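Local structure of similarities with probable monooxygenase (Photorhabdus luminescens, 4HB9) at residues 184-189 with 268-273. The protein probably acts as an FAD-dependent monooxygenase, perhaps one involved in stilbene epoxidation and detoxification in a bacterium–nematode symbiosis. Residues are numbered along the deposited sequence; the frame is centred on the assembly and turned at random. Where two conformers were deposited one is given.
Sequences SMIIGR and CDLVQS
Leu270 O, on a residue whose side chain also reaches Ile186 on the strand, accepts a hydrogen bond from Ser273 OG one turn further along the helix, 2.6 Å from it. The hydroxyl comes in from the side of the carbonyl, at a C=O...OG angle of 125°, and 21° off its plane. Helix and strand themselves meet through apolar groups. Ile186 does all of the strand's share, its CB directed toward the helix. Its CG1 is anti to the carbonyl carbon (chi1 -60°) and the chain runs on extended, carrying CD1 out to meet two helix methyls. One is Val271 CG2, 3.8 Å from Ile186 CD1; the two side chains lie alongside, running opposite ways. Val271 CG2 also touches the other branch, Ile186 CG2, at 3.9 Å. The second methyl is Leu270 CD2, 3.9 Å from Ile186 CD1, on a side chain roughly perpendicular to the isoleucine. The Ile186 side chain is about 12 Å from the FAD, away from the FAD-binding residues. Helix 264-274 rests on the mixed sheet at strands 179-191 and 240-251, where Val271 also touches Trp246; Ile187 turns away from the helix and packs on Val245, Val247, Leu297 and Trp225 of neighbouring strands.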
ATOM      1  N   SER A 184      -0.649  -5.637  16.779  1.00 18.13           N
ATOM      2  CA  SER A 184       0.628  -5.260  16.174  1.00 18.60           C
ATOM      3  C   SER A 184       1.178  -6.416  15.363  1.00 18.11           C
ATOM      4  O   SER A 184       0.702  -7.547  15.476  1.00 18.26           O
ATOM      5  CB  SER A 184       1.615  -4.877  17.247  1.00 18.95           C
ATOM      6  OG  SER A 184       1.141  -3.758  17.956  1.00 19.36           O
HETATM    7  N   MSE A 185       2.142  -6.141  14.498  1.00 17.89           N
HETATM    8  CA  MSE A 185       2.700  -7.208  13.665  1.00 18.50           C
HETATM    9  C   MSE A 185       4.181  -7.010  13.481  1.00 17.95           C
HETATM   10  O   MSE A 185       4.709  -5.896  13.651  1.00 17.81           O
HETATM   11  CB  MSE A 185       1.980  -7.287  12.318  1.00 21.12           C
HETATM   12  CG  MSE A 185       2.135  -6.086  11.416  1.00 25.40           C
HETATM   13 SE   MSE A 185       1.106  -6.323   9.718  1.00 39.01          SE
HETATM   14  CE  MSE A 185      -0.479  -7.271  10.257  1.00 29.10           C
ATOM     15  N   ILE A 186       4.849  -8.108  13.166  1.00 17.40           N
ATOM     16  CA  ILE A 186       6.269  -8.116  12.820  1.00 17.07           C
ATOM     17  C   ILE A 186       6.350  -8.857  11.489  1.00 16.95           C
ATOM     18  O   ILE A 186       5.845  -9.983  11.371  1.00 16.04           O
ATOM     19  CB  ILE A 186       7.111  -8.802  13.913  1.00 17.32           C
ATOM     20  CG1 ILE A 186       6.959  -8.086  15.251  1.00 17.68           C
ATOM     21  CG2 ILE A 186       8.581  -8.857  13.526  1.00 17.94           C
ATOM     22  CD1 ILE A 186       7.656  -8.776  16.405  1.00 17.96           C
ATOM     23  N   ILE A 187       6.943  -8.205  10.487  1.00 17.75           N
ATOM     24  CA  ILE A 187       6.990  -8.696   9.111  1.00 17.41           C
ATOM     25  C   ILE A 187       8.454  -8.922   8.727  1.00 18.06           C
ATOM     26  O   ILE A 187       9.291  -8.028   8.904  1.00 16.68           O
ATOM     27  CB  ILE A 187       6.396  -7.666   8.141  1.00 20.49           C
ATOM     28  CG1 ILE A 187       4.972  -7.271   8.564  1.00 23.62           C
ATOM     29  CG2 ILE A 187       6.394  -8.203   6.701  1.00 20.37           C
ATOM     30  CD1 ILE A 187       4.328  -6.186   7.709  1.00 26.74           C
ATOM     31  N   GLY A 188       8.765 -10.111   8.224  1.00 16.16           N
ATOM     32  CA  GLY A 188      10.106 -10.389   7.701  1.00 16.34           C
ATOM     33  C   GLY A 188      10.046 -11.050   6.339  1.00 15.97           C
ATOM     34  O   GLY A 188       8.989 -11.535   5.919  1.00 15.91           O
ATOM     35  N   ARG A 189      11.181 -11.061   5.646  1.00 16.75           N
ATOM     36  CA  ARG A 189      11.285 -11.729   4.369  1.00 17.43           C
ATOM     37  C   ARG A 189      12.508 -12.605   4.363  1.00 18.16           C
ATOM     38  O   ARG A 189      13.518 -12.284   4.991  1.00 18.54           O
ATOM     39  CB  ARG A 189      11.369 -10.711   3.222  1.00 18.73           C
ATOM     40  CG  ARG A 189      12.636  -9.855   3.230  1.00 18.52           C
ATOM     41  CD  ARG A 189      12.699  -8.839   2.097  1.00 18.60           C
ATOM     42  NE  ARG A 189      14.114  -8.538   1.790  1.00 18.67           N
ATOM     43  CZ  ARG A 189      14.573  -8.028   0.645  1.00 19.16           C
ATOM     44  NH1 ARG A 189      13.752  -7.651  -0.320  1.00 18.84           N
ATOM     45  NH2 ARG A 189      15.893  -7.879   0.452  1.00 17.89           N
ATOM     46  N   CYS A 268      13.750 -10.681  15.554  1.00 23.84           N
ATOM     47  CA  CYS A 268      13.859 -12.086  15.181  0.50 23.97           C
ATOM     48  C   CYS A 268      13.784 -12.991  16.418  1.00 24.33           C
ATOM     49  O   CYS A 268      13.007 -13.935  16.460  1.00 22.79           O
ATOM     50  CB  CYS A 268      15.178 -12.306  14.430  0.50 25.54           C
ATOM     51  SG  CYS A 268      15.230 -13.774  13.384  0.50 28.08           S
ATOM     52  N   ASP A 269      14.609 -12.692  17.415  1.00 23.16           N
ATOM     53  CA  ASP A 269      14.594 -13.395  18.689  1.00 23.55           C
ATOM     54  C   ASP A 269      13.216 -13.396  19.314  1.00 21.23           C
ATOM     55  O   ASP A 269      12.748 -14.398  19.817  1.00 21.47           O
ATOM     56  CB  ASP A 269      15.582 -12.733  19.665  1.00 25.52           C
ATOM     57  CG  ASP A 269      17.028 -13.100  19.373  1.00 33.17           C
ATOM     58  OD1 ASP A 269      17.235 -14.086  18.621  1.00 35.17           O
ATOM     59  OD2 ASP A 269      17.943 -12.394  19.888  1.00 35.55           O
ATOM     60  N   LEU A 270      12.558 -12.260  19.287  1.00 20.14           N
ATOM     61  CA  LEU A 270      11.244 -12.188  19.891  1.00 19.84           C
ATOM     62  C   LEU A 270      10.227 -13.114  19.219  1.00 19.87           C
ATOM     63  O   LEU A 270       9.468 -13.791  19.902  1.00 19.97           O
ATOM     64  CB  LEU A 270      10.756 -10.770  19.900  1.00 21.48           C
ATOM     65  CG  LEU A 270       9.475 -10.687  20.726  1.00 23.31           C
ATOM     66  CD1 LEU A 270       9.541  -9.493  21.661  1.00 24.02           C
ATOM     67  CD2 LEU A 270       8.299 -10.657  19.795  1.00 23.25           C
ATOM     68  N   VAL A 271      10.203 -13.150  17.888  1.00 18.93           N
ATOM     69  CA  VAL A 271       9.234 -13.986  17.198  1.00 18.38           C
ATOM     70  C   VAL A 271       9.551 -15.460  17.477  1.00 19.09           C
ATOM     71  O   VAL A 271       8.625 -16.280  17.757  1.00 19.79           O
ATOM     72  CB  VAL A 271       9.208 -13.681  15.696  1.00 17.32           C
ATOM     73  CG1 VAL A 271       8.345 -14.683  14.944  1.00 17.48           C
ATOM     74  CG2 VAL A 271       8.705 -12.267  15.466  1.00 17.73           C
ATOM     75  N   GLN A 272      10.832 -15.823  17.445  1.00 19.39           N
ATOM     76  CA  GLN A 272      11.194 -17.195  17.793  1.00 20.65           C
ATOM     77  C   GLN A 272      10.759 -17.544  19.219  1.00 20.60           C
ATOM     78  O   GLN A 272      10.299 -18.656  19.461  1.00 20.89           O
ATOM     79  CB  GLN A 272      12.697 -17.458  17.642  1.00 23.35           C
ATOM     80  CG  GLN A 272      13.166 -17.442  16.206  1.00 26.06           C
ATOM     81  CD  GLN A 272      14.666 -17.686  16.088  1.00 29.84           C
ATOM     82  OE1 GLN A 272      15.155 -18.764  16.384  1.00 29.62           O
ATOM     83  NE2 GLN A 272      15.388 -16.681  15.653  1.00 31.88           N
ATOM     84  N   SER A 273      10.919 -16.615  20.156  1.00 20.18           N
ATOM     85  CA  SER A 273      10.430 -16.844  21.537  1.00 21.89           C
ATOM     86  C   SER A 273       8.931 -17.086  21.590  1.00 21.68           C
ATOM     87  O   SER A 273       8.464 -17.908  22.393  1.00 23.46           O
ATOM     88  CB  SER A 273      10.807 -15.712  22.489  1.00 22.25           C
ATOM     89  OG  SER A 273       9.951 -14.574  22.328  1.00 27.95           O
TER